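Local coordinates for protein iota-carrageenase (PDB 1H80) that hydrolyses the internal beta-1,4 linkages of iota-carrageenan, a sulfated galactan of red algal cell walls, with inversion of the anomeric configuration, at residues D278-S286 / E340-F348; F374-C385 / I398-A406. One frame throughout, in Å; residues are numbered along the deposited sequence. Where two conformers were deposited one is given.

How the contacts relate
Contact 1 comes first along the chain. Residues 278-286 continue outward from strand 275-277 of the parallel beta-helix; a long excursion, partly unmodelled, then runs through helix 331-340 and returns as 340-348, where contact 1 closes the loop just before strand 351-359. Contact 2 opens afterwards. Only twelve residues separate 374-385 from 398-406, so contact 2 closes a much shorter loop, holding the chain after strand 364-366 against strand 399-401. The two are in series, neither nested nor crossed, with nearest atoms about 12 Å apart. The parallel sheet connects them: residues 398-406 lead into strand 407-409, which pairs with strand 275-277, the one that feeds contact 1.

Contact 1: residues D278-S286 / E340-F348; sequences DSGFVELFS and EYGIEPGSF
Leu284 sets its CD2 methyl squarely over one face of the Tyr341 ring, 3.3 Å from the ring centroid and only 6° off the normal, a CH-pi contact. With CG anti to the carbonyl carbon (chi1 -60°), both methyls reach the tyrosine, and CD1 lies 3.7 Å from Tyr341 CE1. A branched side chain suits this place because one methyl covers the ring centre while the other lies over the rim near CE1 and CZ. Cut back to an alanine, Leu284 loses both methyls, which would probably leave that face of Tyr341 without this cover and its ring freer to turn.

Further apolar packing follows along the segments. Leu284 CD2 also meets Ile343 CD1 at 3.9 Å, and Val282 CG2 lies 3.6 Å from Pro345 CD; Val282 and Pro345 both rest on Leu334 of helix 331-340 as well. The modelled approach of Val282 to Ile343 is too close to be trusted in detail.

These residues belong to an excursion from the parallel beta-helix: 278-286 leaves strand 275-277, while 340-348 brings the chain from the helix back toward strand 351-359. The two backbones run roughly antiparallel, yet no hydrogen bond joins them. Strand 283-284 pairs instead with 325-326.

Contacts of the backbone with itself and with the proline ring take over where the chains come closest. Gly280 CA points its hydrogen at Gly346 O, 3.5 Å away with a nearly straight 163° at the hydrogen, and Pro345 CB touches Gly280 O at 3.5 Å. Glycine fits position 280 because a CB would run into Gly346 O.

Contact 2: residues F374-C385 / I398-A406; sequences FSTSNPMCKRVC and IYIGPSLAA
Cys385 and Ile400 form a hydrogen-bonded antiparallel pair, a single bridge in which each residue satisfies the other's backbone. Cys385 N gives its hydrogen to Ile400 O at 2.8 Å; Ile400 N returns a longer bond to Cys385 O, 3.2 Å, and both are nearly straight. Strand 399-401 is used on two edges, since the backbones of Tyr399 and Gly401 bond to Leu366 and Ala364 of strand 364-366.

Asn378 supplies donors and acceptors to the turns leading to this bridge. Its backbone O accepts from Cys381 N in the type I turn Asn378-Cys381, and its amide grips both ends of Lys382 in the type II turn Cys381-Val384: OD1 accepts from Lys382 N at 2.9 Å, and ND2 donates in the carbonyl plane to Lys382 O, also at 2.9 Å. An amide suits the place, offering an acceptor and a donor side by side. Arg383 O accepts from Arg461 NH2, Ser403 OG is hydrogen-bonded to Cys271 O, and Tyr399 OH to Tyr451 O and Gln368 NE2.

Apolar groups fill the space between. Pro402 CD sits against Val384 CG2 at 3.6 Å and packs on Phe374, whose CZ edge meets Pro402 O at 3.3 Å. Leu404 CD2 lies 3.5 Å from the Phe374 ring centroid, over the face but offset toward its rim. SG of Cys385 lies between the backbone N and the carbonyl carbon (chi1 76°), which brings it to 3.2 Å from Ile400 CB.

Hydrogen bonds thus hold the loop's turns and bridge, while disulfides Cys381-Cys449 and Cys385-Cys457 tie it covalently to the C-terminal part.

Contact 1: residues D278-S286 / E340-F348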
loop_
_atom_site.group_PDB
_atom_site.type_symbol
_atom_site.label_atom_id
_atom_site.label_comp_id
_atom_site.label_asym_id
_atom_site.label_seq_id
_atom_site.Cartn_x
_atom_site.Cartn_y
_atom_site.Cartn_z
ATOM N N ASP A 278 13.956 1.231 3.221
ATOM C CA ASP A 278 14.375 2.372 4.022
ATOM C C ASP A 278 14.887 1.904 5.370
ATOM O O ASP A 278 14.451 0.883 5.895
ATOM C CB ASP A 278 13.206 3.327 4.275
ATOM C CG ASP A 278 12.678 3.967 3.011
ATOM O OD1 ASP A 278 13.280 3.779 1.933
ATOM O OD2 ASP A 278 11.650 4.670 3.107
ATOM N N SER A 279 15.806 2.667 5.938
ATOM C CA SER A 279 16.340 2.322 7.242
ATOM C C SER A 279 15.263 2.524 8.301
ATOM O O SER A 279 14.383 3.373 8.160
ATOM C CB SER A 279 17.538 3.213 7.570
ATOM O OG SER A 279 17.992 2.985 8.893
ATOM N N GLY A 280 15.316 1.712 9.349
ATOM C CA GLY A 280 14.372 1.886 10.429
ATOM C C GLY A 280 14.938 3.081 11.166
ATOM O O GLY A 280 16.133 3.360 11.046
ATOM N N PHE A 281 14.106 3.806 11.900
ATOM C CA PHE A 281 14.601 4.961 12.634
ATOM C C PHE A 281 13.767 5.223 13.869
ATOM O O PHE A 281 12.655 4.710 14.004
ATOM C CB PHE A 281 14.613 6.209 11.746
ATOM C CG PHE A 281 13.263 6.593 11.219
ATOM C CD1 PHE A 281 12.718 5.944 10.114
ATOM C CD2 PHE A 281 12.529 7.605 11.831
ATOM C CE1 PHE A 281 11.464 6.299 9.627
ATOM C CE2 PHE A 281 11.270 7.966 11.351
ATOM C CZ PHE A 281 10.738 7.310 10.244
ATOM N N VAL A 282 14.315 6.026 14.773
ATOM C CA VAL A 282 13.624 6.354 16.005
ATOM C C VAL A 282 13.276 7.834 16.037
ATOM O O VAL A 282 14.004 8.665 15.496
ATOM C CB VAL A 282 14.483 6.015 17.232
ATOM C CG1 VAL A 282 13.609 5.399 18.288
ATOM C CG2 VAL A 282 15.609 5.062 16.851
ATOM N N GLU A 283 12.159 8.153 16.680
ATOM C CA GLU A 283 11.693 9.529 16.769
ATOM C C GLU A 283 11.317 9.896 18.202
ATOM O O GLU A 283 10.567 9.174 18.858
ATOM C CB GLU A 283 10.476 9.706 15.863
ATOM C CG GLU A 283 10.495 10.951 15.004
ATOM C CD GLU A 283 9.285 11.032 14.094
ATOM O OE1 GLU A 283 8.161 11.199 14.611
ATOM O OE2 GLU A 283 9.457 10.919 12.862
ATOM N N LEU A 284 11.841 11.021 18.682
ATOM C CA LEU A 284 11.545 11.489 20.032
ATOM C C LEU A 284 10.550 12.643 19.968
ATOM O O LEU A 284 10.670 13.530 19.123
ATOM C CB LEU A 284 12.826 11.947 20.734
ATOM C CG LEU A 284 13.925 10.895 20.911
ATOM C CD1 LEU A 284 15.109 11.511 21.639
ATOM C CD2 LEU A 284 13.380 9.707 21.689
ATOM N N PHE A 285 9.566 12.623 20.860
ATOM C CA PHE A 285 8.543 13.662 20.900
ATOM C C PHE A 285 8.696 14.535 22.145
ATOM O O PHE A 285 9.141 14.065 23.192
ATOM C CB PHE A 285 7.154 13.014 20.860
ATOM C CG PHE A 285 6.821 12.372 19.536
ATOM C CD1 PHE A 285 7.750 11.570 18.878
ATOM C CD2 PHE A 285 5.576 12.571 18.946
ATOM C CE1 PHE A 285 7.447 10.977 17.653
ATOM C CE2 PHE A 285 5.262 11.981 17.721
ATOM C CZ PHE A 285 6.201 11.183 17.075
ATOM N N SER A 286 8.327 15.807 22.020
ATOM C CA SER A 286 8.436 16.758 23.122
ATOM C C SER A 286 7.274 16.655 24.105
ATOM O O SER A 286 6.108 16.755 23.723
ATOM C CB SER A 286 8.516 18.184 22.572
ATOM O OG SER A 286 7.346 18.512 21.847
ATOM N N GLU A 340 17.811 5.096 27.094
ATOM C CA GLU A 340 16.977 6.150 27.663
ATOM C C GLU A 340 15.478 5.986 27.420
ATOM O O GLU A 340 14.677 6.129 28.345
ATOM C CB GLU A 340 17.436 7.509 27.131
ATOM N N TYR A 341 15.096 5.692 26.181
ATOM C CA TYR A 341 13.684 5.529 25.853
ATOM C C TYR A 341 13.259 4.079 25.644
ATOM O O TYR A 341 12.066 3.778 25.593
ATOM C CB TYR A 341 13.331 6.337 24.602
ATOM C CG TYR A 341 13.368 7.837 24.792
ATOM C CD1 TYR A 341 14.573 8.538 24.762
ATOM C CD2 TYR A 341 12.193 8.556 25.008
ATOM C CE1 TYR A 341 14.605 9.922 24.937
ATOM C CE2 TYR A 341 12.213 9.935 25.186
ATOM C CZ TYR A 341 13.421 10.613 25.149
ATOM O OH TYR A 341 13.443 11.978 25.318
ATOM N N GLY A 342 14.231 3.182 25.520
ATOM C CA GLY A 342 13.910 1.783 25.313
ATOM C C GLY A 342 13.483 1.521 23.866
ATOM O O GLY A 342 13.285 0.370 23.462
ATOM N N ILE A 343 13.327 2.590 23.090
ATOM C CA ILE A 343 12.969 2.430 21.666
ATOM C C ILE A 343 14.232 2.167 20.843
ATOM O O ILE A 343 15.359 2.429 21.289
ATOM C CB ILE A 343 12.273 3.664 21.084
ATOM C CG1 ILE A 343 13.096 4.948 21.177
ATOM C CG2 ILE A 343 10.939 3.980 21.753
ATOM C CD1 ILE A 343 12.399 6.149 20.526
ATOM N N GLU A 344 13.997 1.647 19.646
ATOM C CA GLU A 344 15.077 1.329 18.701
ATOM C C GLU A 344 14.558 1.287 17.270
ATOM O O GLU A 344 13.367 1.075 17.040
ATOM C CB GLU A 344 15.725 -0.000 19.080
ATOM C CG GLU A 344 15.063 -1.214 18.438
ATOM C CD GLU A 344 15.917 -2.470 18.577
ATOM O OE1 GLU A 344 16.772 -2.767 17.662
ATOM O OE2 GLU A 344 15.787 -3.224 19.613
ATOM N N PRO A 345 15.446 1.497 16.286
ATOM C CA PRO A 345 15.010 1.471 14.888
ATOM C C PRO A 345 14.293 0.181 14.506
ATOM O O PRO A 345 14.693 -0.916 14.907
ATOM C CB PRO A 345 16.312 1.677 14.109
ATOM C CG PRO A 345 17.374 1.206 15.061
ATOM C CD PRO A 345 16.896 1.725 16.381
ATOM N N GLY A 346 13.222 0.331 13.736
ATOM C CA GLY A 346 12.463 -0.822 13.298
ATOM C C GLY A 346 13.284 -1.689 12.368
ATOM O O GLY A 346 14.373 -1.309 11.937
ATOM N N SER A 347 12.758 -2.863 12.049
ATOM C CA SER A 347 13.464 -3.784 11.178
ATOM C C SER A 347 12.522 -4.831 10.620
ATOM O O SER A 347 11.322 -4.811 10.884
ATOM C CB SER A 347 14.567 -4.489 11.968
ATOM O OG SER A 347 14.008 -5.232 13.043
ATOM N N PHE A 348 13.086 -5.722 9.818
ATOM C CA PHE A 348 12.354 -6.838 9.248
ATOM C C PHE A 348 13.217 -8.057 9.515
ATOM O O PHE A 348 14.425 -7.936 9.727
ATOM C CB PHE A 348 12.138 -6.670 7.744
ATOM C CG PHE A 348 10.995 -5.765 7.396
ATOM C CD1 PHE A 348 11.183 -4.394 7.272
ATOM C CD2 PHE A 348 9.715 -6.286 7.214
ATOM C CE1 PHE A 348 10.115 -3.548 6.970
ATOM C CE2 PHE A 348 8.640 -5.455 6.913
ATOM C CZ PHE A 348 8.839 -4.080 6.791
#

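Contact 2: residues F374-C385 / I398-A406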
loop_
_atom_site.group_PDB
_atom_site.type_symbol
_atom_site.label_atom_id
_atom_site.label_comp_id
_atom_site.label_asym_id
_atom_site.label_seq_id
_atom_site.Cartn_x
_atom_site.Cartn_y
_atom_site.Cartn_z
ATOM N N PHE A 374 21.114 11.403 -9.964
ATOM C CA PHE A 374 21.133 11.585 -11.412
ATOM C C PHE A 374 22.518 12.046 -11.855
ATOM O O PHE A 374 22.807 12.112 -13.047
ATOM C CB PHE A 374 20.105 12.634 -11.843
ATOM C CG PHE A 374 18.707 12.105 -11.969
ATOM C CD1 PHE A 374 18.427 11.043 -12.824
ATOM C CD2 PHE A 374 17.669 12.675 -11.246
ATOM C CE1 PHE A 374 17.125 10.557 -12.957
ATOM C CE2 PHE A 374 16.363 12.198 -11.370
ATOM C CZ PHE A 374 16.092 11.138 -12.228
ATOM N N SER A 375 23.377 12.351 -10.887
ATOM C CA SER A 375 24.720 12.842 -11.184
ATOM C C SER A 375 25.537 11.978 -12.141
ATOM O O SER A 375 26.374 12.495 -12.884
ATOM C CB SER A 375 25.510 13.030 -9.886
ATOM O OG SER A 375 25.766 11.789 -9.252
ATOM N N THR A 376 25.293 10.672 -12.140
ATOM C CA THR A 376 26.051 9.766 -12.998
ATOM C C THR A 376 25.541 9.602 -14.426
ATOM O O THR A 376 26.333 9.569 -15.369
ATOM C CB THR A 376 26.141 8.357 -12.374
ATOM O OG1 THR A 376 24.818 7.837 -12.170
ATOM C CG2 THR A 376 26.877 8.409 -11.046
ATOM N N SER A 377 24.227 9.512 -14.595
ATOM C CA SER A 377 23.657 9.304 -15.921
ATOM C C SER A 377 22.966 10.513 -16.529
ATOM O O SER A 377 22.801 10.595 -17.747
ATOM C CB SER A 377 22.637 8.172 -15.861
ATOM O OG SER A 377 21.502 8.594 -15.122
ATOM N N ASN A 378 22.561 11.449 -15.682
ATOM C CA ASN A 378 21.818 12.611 -16.142
ATOM C C ASN A 378 22.307 13.878 -15.437
ATOM O O ASN A 378 21.555 14.528 -14.715
ATOM C CB ASN A 378 20.337 12.334 -15.849
ATOM C CG ASN A 378 19.402 13.342 -16.467
ATOM O OD1 ASN A 378 19.780 14.107 -17.348
ATOM N ND2 ASN A 378 18.152 13.331 -16.014
ATOM N N PRO A 379 23.580 14.253 -15.664
ATOM C CA PRO A 379 24.209 15.435 -15.063
ATOM C C PRO A 379 23.524 16.778 -15.302
ATOM O O PRO A 379 23.772 17.738 -14.570
ATOM C CB PRO A 379 25.628 15.394 -15.629
ATOM C CG PRO A 379 25.430 14.767 -16.968
ATOM C CD PRO A 379 24.484 13.634 -16.649
ATOM N N MET A 380 22.675 16.858 -16.320
ATOM C CA MET A 380 21.969 18.106 -16.586
ATOM C C MET A 380 20.531 18.031 -16.078
ATOM O O MET A 380 19.728 18.933 -16.311
ATOM C CB MET A 380 22.000 18.438 -18.081
ATOM C CG MET A 380 23.406 18.688 -18.609
ATOM S SD MET A 380 23.445 19.847 -19.993
ATOM C CE MET A 380 23.434 18.730 -21.375
ATOM N N CYS A 381 20.218 16.946 -15.377
ATOM C CA CYS A 381 18.888 16.741 -14.815
ATOM C C CYS A 381 17.783 16.914 -15.855
ATOM O O CYS A 381 16.763 17.552 -15.591
ATOM C CB CYS A 381 18.651 17.713 -13.654
ATOM S SG CYS A 381 17.259 17.215 -12.590
ATOM N N LYS A 382 17.985 16.339 -17.035
ATOM C CA LYS A 382 17.002 16.437 -18.105
ATOM C C LYS A 382 15.769 15.578 -17.844
ATOM O O LYS A 382 15.859 14.514 -17.232
ATOM C CB LYS A 382 17.625 16.015 -19.436
ATOM C CG LYS A 382 18.806 16.861 -19.870
ATOM C CD LYS A 382 19.386 16.346 -21.178
ATOM C CE LYS A 382 20.562 17.196 -21.631
ATOM N NZ LYS A 382 21.163 16.692 -22.900
ATOM N N ARG A 383 14.622 16.060 -18.310
ATOM C CA ARG A 383 13.354 15.348 -18.173
ATOM C C ARG A 383 12.787 15.279 -16.751
ATOM O O ARG A 383 11.810 14.575 -16.513
ATOM C CB ARG A 383 13.486 13.931 -18.748
ATOM C CG ARG A 383 13.958 13.875 -20.205
ATOM C CD ARG A 383 12.980 14.558 -21.152
ATOM N NE ARG A 383 11.721 13.826 -21.289
ATOM C CZ ARG A 383 11.565 12.716 -22.004
ATOM N NH1 ARG A 383 12.590 12.192 -22.660
ATOM N NH2 ARG A 383 10.375 12.130 -22.069
ATOM N N VAL A 384 13.395 15.994 -15.808
ATOM C CA VAL A 384 12.887 16.019 -14.435
ATOM C C VAL A 384 12.040 17.305 -14.303
ATOM O O VAL A 384 12.549 18.396 -14.610
ATOM C CB VAL A 384 14.055 15.998 -13.406
ATOM C CG1 VAL A 384 13.503 16.016 -11.990
ATOM C CG2 VAL A 384 14.915 14.746 -13.612
ATOM N N CYS A 385 10.762 17.163 -13.894
ATOM C CA CYS A 385 9.801 18.285 -13.730
ATOM C C CYS A 385 9.410 18.449 -12.229
ATOM O O CYS A 385 9.507 17.495 -11.439
ATOM C CB CYS A 385 8.531 18.041 -14.612
ATOM S SG CYS A 385 7.385 16.788 -13.919
ATOM N N ILE A 398 7.542 15.987 -4.138
ATOM C CA ILE A 398 7.463 15.068 -5.265
ATOM C C ILE A 398 7.977 15.677 -6.566
ATOM O O ILE A 398 7.757 16.854 -6.851
ATOM C CB ILE A 398 5.995 14.591 -5.475
ATOM C CG1 ILE A 398 5.903 13.627 -6.661
ATOM C CG2 ILE A 398 5.091 15.791 -5.719
ATOM C CD1 ILE A 398 6.612 12.320 -6.450
ATOM N N TYR A 399 8.684 14.860 -7.336
ATOM C CA TYR A 399 9.205 15.260 -8.635
ATOM C C TYR A 399 8.852 14.146 -9.597
ATOM O O TYR A 399 8.610 13.012 -9.177
ATOM C CB TYR A 399 10.728 15.409 -8.607
ATOM C CG TYR A 399 11.215 16.557 -7.771
ATOM C CD1 TYR A 399 11.278 16.456 -6.382
ATOM C CD2 TYR A 399 11.574 17.766 -8.365
ATOM C CE1 TYR A 399 11.684 17.531 -5.606
ATOM C CE2 TYR A 399 11.979 18.850 -7.600
ATOM C CZ TYR A 399 12.030 18.726 -6.222
ATOM O OH TYR A 399 12.415 19.796 -5.454
ATOM N N ILE A 400 8.800 14.468 -10.883
ATOM C CA ILE A 400 8.520 13.464 -11.893
ATOM C C ILE A 400 9.726 13.470 -12.814
ATOM O O ILE A 400 10.167 14.529 -13.269
ATOM C CB ILE A 400 7.249 13.782 -12.711
ATOM C CG1 ILE A 400 6.029 13.821 -11.788
ATOM C CG2 ILE A 400 7.059 12.731 -13.801
ATOM C CD1 ILE A 400 4.719 14.088 -12.508
ATOM N N GLY A 401 10.270 12.290 -13.076
ATOM C CA GLY A 401 11.433 12.205 -13.932
ATOM C C GLY A 401 11.825 10.778 -14.235
ATOM O O GLY A 401 11.071 9.844 -13.950
ATOM N N PRO A 402 13.020 10.575 -14.802
ATOM C CA PRO A 402 13.523 9.246 -15.154
ATOM C C PRO A 402 13.690 8.297 -13.973
ATOM O O PRO A 402 13.916 8.721 -12.837
ATOM C CB PRO A 402 14.865 9.543 -15.824
ATOM C CG PRO A 402 14.707 10.948 -16.333
ATOM C CD PRO A 402 13.971 11.623 -15.214
ATOM N N SER A 403 13.567 7.008 -14.264
ATOM C CA SER A 403 13.751 5.966 -13.265
ATOM C C SER A 403 15.188 6.093 -12.783
ATOM O O SER A 403 16.070 6.471 -13.554
ATOM C CB SER A 403 13.544 4.593 -13.900
ATOM O OG SER A 403 12.225 4.463 -14.396
ATOM N N LEU A 404 15.433 5.769 -11.520
ATOM C CA LEU A 404 16.775 5.892 -10.967
ATOM C C LEU A 404 17.557 4.598 -10.797
ATOM O O LEU A 404 18.782 4.593 -10.914
ATOM C CB LEU A 404 16.714 6.624 -9.627
ATOM C CG LEU A 404 16.634 8.151 -9.719
ATOM C CD1 LEU A 404 16.319 8.739 -8.358
ATOM C CD2 LEU A 404 17.957 8.692 -10.249
ATOM N N ALA A 405 16.863 3.500 -10.525
ATOM C CA ALA A 405 17.555 2.233 -10.322
ATOM C C ALA A 405 16.583 1.075 -10.317
ATOM O O ALA A 405 15.377 1.263 -10.442
ATOM C CB ALA A 405 18.301 2.263 -8.991
ATOM N N ALA A 406 17.120 -0.129 -10.168
ATOM C CA ALA A 406 16.282 -1.314 -10.090
ATOM C C ALA A 406 15.945 -1.492 -8.615
ATOM O O ALA A 406 14.814 -1.810 -8.248
ATOM C CB ALA A 406 17.037 -2.534 -10.599
#